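Local structure of AT5g51070/K3K7_27 (Arabidopsis thaliana, 5GKM) at residues A[33-38]-A[125-130]; A[77-82]-A[132-137]. The protein probably works as an ATP-hydrolysing chaperone associated with the Clp protease, this chain being its N-terminal (Clp R) domain. One frame throughout, in Å; residues are numbered along the deposited sequence.

Contact 1. Residues A[33-38]-A[125-130]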
loop_
_atom_site.group_PDB
_atom_site.type_symbol
_atom_site.label_atom_id
_atom_site.label_comp_id
_atom_site.label_asym_id
_atom_site.label_seq_id
_atom_site.Cartn_x
_atom_site.Cartn_y
_atom_site.Cartn_z
ATOM N N VAL A 33 -2.178 10.158 -2.939
ATOM C CA VAL A 33 -1.909 8.740 -2.900
ATOM C C VAL A 33 -3.190 7.995 -2.544
ATOM O O VAL A 33 -3.728 8.165 -1.512
ATOM C CB VAL A 33 -0.918 8.438 -1.773
ATOM C CG1 VAL A 33 -0.668 6.960 -1.663
ATOM C CG2 VAL A 33 0.382 9.146 -2.014
ATOM N N TYR A 34 -3.662 7.186 -3.463
ATOM C CA TYR A 34 -4.788 6.335 -3.228
ATOM C C TYR A 34 -4.278 4.900 -2.972
ATOM O O TYR A 34 -3.129 4.673 -2.990
ATOM C CB TYR A 34 -5.801 6.403 -4.355
ATOM C CG TYR A 34 -6.647 7.652 -4.400
ATOM C CD1 TYR A 34 -6.191 8.795 -4.977
ATOM C CD2 TYR A 34 -7.902 7.644 -3.880
ATOM C CE1 TYR A 34 -6.981 9.921 -5.021
ATOM C CE2 TYR A 34 -8.711 8.763 -3.907
ATOM C CZ TYR A 34 -8.232 9.906 -4.463
ATOM O OH TYR A 34 -9.053 10.998 -4.526
ATOM N N THR A 35 -5.174 3.984 -2.678
ATOM C CA THR A 35 -4.740 2.715 -2.150
ATOM C C THR A 35 -3.987 1.850 -3.134
ATOM O O THR A 35 -3.205 1.072 -2.748
ATOM C CB THR A 35 -5.842 1.937 -1.417
ATOM O OG1 THR A 35 -6.975 1.796 -2.244
ATOM C CG2 THR A 35 -6.188 2.669 -0.198
ATOM N N GLN A 36 -4.304 1.986 -4.407
ATOM C CA GLN A 36 -3.522 1.270 -5.404
ATOM C C GLN A 36 -2.049 1.751 -5.442
ATOM O O GLN A 36 -1.184 1.036 -5.774
ATOM C CB GLN A 36 -4.166 1.301 -6.800
ATOM C CG GLN A 36 -4.139 2.650 -7.495
ATOM C CD GLN A 36 -5.309 3.536 -7.150
ATOM O OE1 GLN A 36 -5.961 3.367 -6.162
ATOM N NE2 GLN A 36 -5.566 4.477 -8.018
ATOM N N HIS A 37 -1.847 3.016 -5.147
ATOM C CA HIS A 37 -0.521 3.545 -5.040
ATOM C C HIS A 37 0.238 3.038 -3.844
ATOM O O HIS A 37 1.400 2.824 -3.885
ATOM C CB HIS A 37 -0.511 5.062 -5.125
ATOM C CG HIS A 37 -1.366 5.590 -6.228
ATOM N ND1 HIS A 37 -2.371 6.458 -6.029
ATOM C CD2 HIS A 37 -1.345 5.318 -7.580
ATOM C CE1 HIS A 37 -2.956 6.715 -7.192
ATOM N NE2 HIS A 37 -2.319 6.026 -8.144
ATOM N N LEU A 38 -0.486 2.909 -2.752
ATOM C CA LEU A 38 0.087 2.305 -1.569
ATOM C C LEU A 38 0.512 0.847 -1.866
ATOM O O LEU A 38 1.507 0.408 -1.425
ATOM C CB LEU A 38 -0.924 2.346 -0.428
ATOM C CG LEU A 38 -0.407 1.742 0.865
ATOM C CD1 LEU A 38 0.871 2.413 1.372
ATOM C CD2 LEU A 38 -1.493 1.775 1.915
ATOM N N VAL A 125 -2.168 -5.889 5.634
ATOM C CA VAL A 125 -3.383 -6.481 6.160
ATOM C C VAL A 125 -4.483 -5.440 6.107
ATOM O O VAL A 125 -5.553 -5.736 5.765
ATOM C CB VAL A 125 -3.235 -7.020 7.597
ATOM C CG1 VAL A 125 -4.561 -7.589 8.095
ATOM C CG2 VAL A 125 -2.194 -8.117 7.587
ATOM N N GLY A 126 -4.137 -4.216 6.430
ATOM C CA GLY A 126 -5.101 -3.146 6.341
ATOM C C GLY A 126 -5.574 -2.922 4.929
ATOM O O GLY A 126 -6.707 -2.769 4.691
ATOM N N LEU A 127 -4.629 -2.932 4.009
ATOM C CA LEU A 127 -4.930 -2.624 2.665
ATOM C C LEU A 127 -5.904 -3.622 2.103
ATOM O O LEU A 127 -6.765 -3.292 1.338
ATOM C CB LEU A 127 -3.642 -2.596 1.859
ATOM C CG LEU A 127 -3.658 -2.328 0.366
ATOM C CD1 LEU A 127 -4.286 -0.972 0.132
ATOM C CD2 LEU A 127 -2.261 -2.357 -0.227
ATOM N N PHE A 128 -5.732 -4.856 2.515
ATOM C CA PHE A 128 -6.483 -5.943 1.942
ATOM C C PHE A 128 -7.759 -6.235 2.716
ATOM O O PHE A 128 -8.374 -7.213 2.448
ATOM C CB PHE A 128 -5.629 -7.221 1.863
ATOM C CG PHE A 128 -4.387 -7.070 1.023
ATOM C CD1 PHE A 128 -4.388 -6.198 -0.025
ATOM C CD2 PHE A 128 -3.231 -7.796 1.272
ATOM C CE1 PHE A 128 -3.283 -6.020 -0.790
ATOM C CE2 PHE A 128 -2.096 -7.618 0.498
ATOM C CZ PHE A 128 -2.135 -6.714 -0.510
ATOM N N THR A 129 -8.046 -5.440 3.734
ATOM C CA THR A 129 -9.282 -5.575 4.483
ATOM C C THR A 129 -10.165 -4.356 4.569
ATOM O O THR A 129 -11.321 -4.507 4.775
ATOM C CB THR A 129 -9.060 -6.107 5.887
ATOM O OG1 THR A 129 -8.185 -5.259 6.592
ATOM C CG2 THR A 129 -8.476 -7.500 5.874
ATOM N N VAL A 130 -9.619 -3.168 4.480
ATOM C CA VAL A 130 -10.420 -1.962 4.659
ATOM C C VAL A 130 -10.409 -0.916 3.549
ATOM O O VAL A 130 -10.862 0.181 3.767
ATOM C CB VAL A 130 -10.115 -1.251 5.995
ATOM C CG1 VAL A 130 -10.262 -2.213 7.137
ATOM C CG2 VAL A 130 -8.761 -0.592 5.974
#
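L127 meets helix 35-45 with one methyl: its CD1 reaches to 3.6 Å from CB of T35 and 3.7 Å from the backbone O of the same residue. A turn further along that helix, CD2 of L38 packs more loosely against L127 CD1, at 4.3 Å. The leucine carries its branch anti to the backbone N (chi1 178°), which extends CD1 outward from helix 120-130, and it slides past the threonine side chain in the opposite direction. All three touching residues are buried, and leucine methyls fill such a place without needing polar partners. Such helix-to-helix packing holds together the Clp R domain, an all-helical bundle, and here it joins the first turn of helix 35-45 to the later half of helix 120-130. T35 serves two needs, since its carbon atoms face L127 while OG1 is hydrogen-bonded to OD2 of D131. Around the leucines, V102 of helix 97-112 touches L38, and A135 of helix 134-142 touches L127.

Further out, Y34 occupies the N-cap of helix 35-45. Its backbone N donates to ND1 of H37 over 3.0 Å, meeting the imidazole nearly in the ring plane (12° out) and tying the approach to the helix to its first turn. On the other segment, T129 OG1 turns back to the O of V125 at 2.8 Å and is hydrogen-bonded to the hydroxyl of Y109 as well.

Contact 2. Residues A[77-82]-A[132-137]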
loop_
_atom_site.group_PDB
_atom_site.type_symbol
_atom_site.label_atom_id
_atom_site.label_comp_id
_atom_site.label_asym_id
_atom_site.label_seq_id
_atom_site.Cartn_x
_atom_site.Cartn_y
_atom_site.Cartn_z
ATOM N N SER A 77 -14.497 7.280 -10.491
ATOM C CA SER A 77 -15.377 8.272 -9.908
ATOM C C SER A 77 -15.134 8.474 -8.434
ATOM O O SER A 77 -15.426 9.498 -7.899
ATOM C CB SER A 77 -16.827 7.858 -10.109
ATOM O OG SER A 77 -17.206 7.898 -11.475
ATOM N N LYS A 78 -14.569 7.456 -7.820
ATOM C CA LYS A 78 -14.338 7.405 -6.388
ATOM C C LYS A 78 -13.099 8.146 -5.945
ATOM O O LYS A 78 -12.842 8.230 -4.794
ATOM C CB LYS A 78 -14.198 5.941 -5.925
ATOM C CG LYS A 78 -15.461 5.149 -5.931
ATOM C CD LYS A 78 -15.262 3.860 -5.207
ATOM C CE LYS A 78 -14.088 3.092 -5.782
ATOM N NZ LYS A 78 -14.101 2.890 -7.239
ATOM N N GLN A 79 -12.312 8.639 -6.879
ATOM C CA GLN A 79 -11.001 9.173 -6.578
ATOM C C GLN A 79 -10.872 10.577 -7.119
ATOM O O GLN A 79 -10.066 10.863 -7.922
ATOM C CB GLN A 79 -9.876 8.253 -7.128
ATOM C CG GLN A 79 -10.004 6.801 -6.694
ATOM C CD GLN A 79 -8.709 5.992 -6.785
ATOM O OE1 GLN A 79 -7.791 6.374 -7.435
ATOM N NE2 GLN A 79 -8.695 4.841 -6.122
ATOM N N GLU A 80 -11.678 11.453 -6.552
ATOM C CA GLU A 80 -11.672 12.853 -6.917
ATOM C C GLU A 80 -11.694 13.738 -5.697
ATOM O O GLU A 80 -12.322 14.747 -5.693
ATOM C CB GLU A 80 -12.857 13.176 -7.828
ATOM C CG GLU A 80 -12.822 12.388 -9.114
ATOM C CD GLU A 80 -13.736 12.929 -10.181
ATOM O OE1 GLU A 80 -14.383 13.899 -9.966
ATOM O OE2 GLU A 80 -13.754 12.352 -11.230
ATOM N N GLU A 81 -10.972 13.335 -4.669
ATOM C CA GLU A 81 -10.837 14.151 -3.489
ATOM C C GLU A 81 -10.063 15.379 -3.830
ATOM O O GLU A 81 -9.177 15.351 -4.620
ATOM C CB GLU A 81 -10.161 13.370 -2.345
ATOM C CG GLU A 81 -11.071 12.351 -1.746
ATOM C CD GLU A 81 -10.376 11.253 -0.957
ATOM O OE1 GLU A 81 -9.468 11.554 -0.265
ATOM O OE2 GLU A 81 -10.863 10.142 -1.059
ATOM N N ALA A 82 -10.440 16.474 -3.217
ATOM C CA ALA A 82 -9.746 17.722 -3.403
ATOM C C ALA A 82 -8.581 17.752 -2.425
ATOM O O ALA A 82 -8.744 17.351 -1.283
ATOM C CB ALA A 82 -10.695 18.880 -3.123
ATOM N N ASP A 132 -10.982 0.619 -0.621
ATOM C CA ASP A 132 -12.147 0.986 -1.474
ATOM C C ASP A 132 -12.376 0.041 -2.630
ATOM O O ASP A 132 -13.224 0.270 -3.448
ATOM C CB ASP A 132 -12.104 2.435 -1.984
ATOM C CG ASP A 132 -10.952 2.711 -2.913
ATOM O OD1 ASP A 132 -10.193 1.807 -3.142
ATOM O OD2 ASP A 132 -10.832 3.846 -3.396
ATOM N N GLY A 133 -11.650 -1.053 -2.631
ATOM C CA GLY A 133 -11.655 -2.016 -3.680
ATOM C C GLY A 133 -10.549 -1.849 -4.697
ATOM O O GLY A 133 -10.358 -2.672 -5.518
ATOM N N SER A 134 -9.804 -0.773 -4.574
ATOM C CA SER A 134 -8.730 -0.512 -5.511
ATOM C C SER A 134 -7.644 -1.556 -5.505
ATOM O O SER A 134 -7.261 -1.981 -6.525
ATOM C CB SER A 134 -8.142 0.878 -5.288
ATOM O OG SER A 134 -9.154 1.829 -5.378
ATOM N N ALA A 135 -7.209 -1.982 -4.350
ATOM C CA ALA A 135 -6.144 -2.990 -4.329
ATOM C C ALA A 135 -6.540 -4.290 -4.990
ATOM O O ALA A 135 -5.785 -4.872 -5.689
ATOM C CB ALA A 135 -5.670 -3.253 -2.900
ATOM N N GLY A 136 -7.760 -4.687 -4.733
ATOM C CA GLY A 136 -8.301 -5.862 -5.326
ATOM C C GLY A 136 -8.330 -5.813 -6.819
ATOM O O GLY A 136 -8.111 -6.813 -7.414
ATOM N N ARG A 137 -8.615 -4.669 -7.388
ATOM C CA ARG A 137 -8.646 -4.609 -8.829
ATOM C C ARG A 137 -7.296 -4.900 -9.440
ATOM O O ARG A 137 -7.205 -5.545 -10.427
ATOM C CB ARG A 137 -9.128 -3.259 -9.289
ATOM C CG ARG A 137 -10.520 -2.913 -8.817
ATOM C CD ARG A 137 -10.884 -1.493 -9.153
ATOM N NE ARG A 137 -11.193 -1.344 -10.544
ATOM C CZ ARG A 137 -11.470 -0.183 -11.118
ATOM N NH1 ARG A 137 -11.480 0.920 -10.403
ATOM N NH2 ARG A 137 -11.754 -0.109 -12.402
HETATM O O HOH W 1 -11.173 1.704 -7.264
HETATM O O HOH W 2 -11.677 6.469 -2.747
#
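Q79 and S134 come together through polar atoms, with Q79 NE2 3.1 Å from S134 OG, though the angle is too poor for a hydrogen bond. The amide nitrogen also lies 3.6 Å from OD2 of D132; the amide and carboxylate planes are nearly parallel, 16° apart, while the two side chains run at about a right angle. Glutamine is long enough to reach this place from the loop, and its OE1 is held by NE2 of Q36. K78 adds a carbon contact, its CE resting 3.8 Å from the backbone O of D132.

Water carries the hydrogen bonding between the segments. One molecule donates to K78 O (2.9 Å) and to D132 OD2 (2.8 Å), bridging loop backbone and carboxylate. A second accepts from K78 NZ and from R137 NH1, at the guanidinium edge, and donates to S134 OG at 2.8 Å.

D76 probably offsets part of the positive charge here. K78 NZ and R137 NH1 come within 4.6 Å of each other; both cations are drawn to the D76 carboxylate, the lysine by a salt bridge and the arginine by a long, weak ion pair, and they share a water. The lysine bends at its last two torsions, which brings NZ round to the water.

Within 132-137, D132 has CG between its backbone N and carbonyl carbon (chi1 65°), a setting that lets OD1 accept a hydrogen bond from the backbone N of S134 at 3.0 Å, on the anti side of the carboxylate. This D132–S134 bond is an Asx turn leading into helix 134-142, with G133 at the N-cap, where its positive phi (96°) is easy for glycine.

Overall arrangement
The centres of contacts 1 and 2 lie about 10 Å apart, and their segments alternate along the chain in the order 33-38, 77-82, 125-130, 132-137. Contact 1 is buried near the middle of the Clp R domain; contact 2 is partly buried, about 13 Å from the centre of the chain. Helices 120-130 and 134-142 follow each other, so one short turn links the second halves of both contacts. The first halves also meet directly, through a probable hydrogen bond from E81 N to Y34 OH. The loop 77-82 is thus fastened both to the start of helix 35-45 and to the start of helix 134-142, within one all-helical domain.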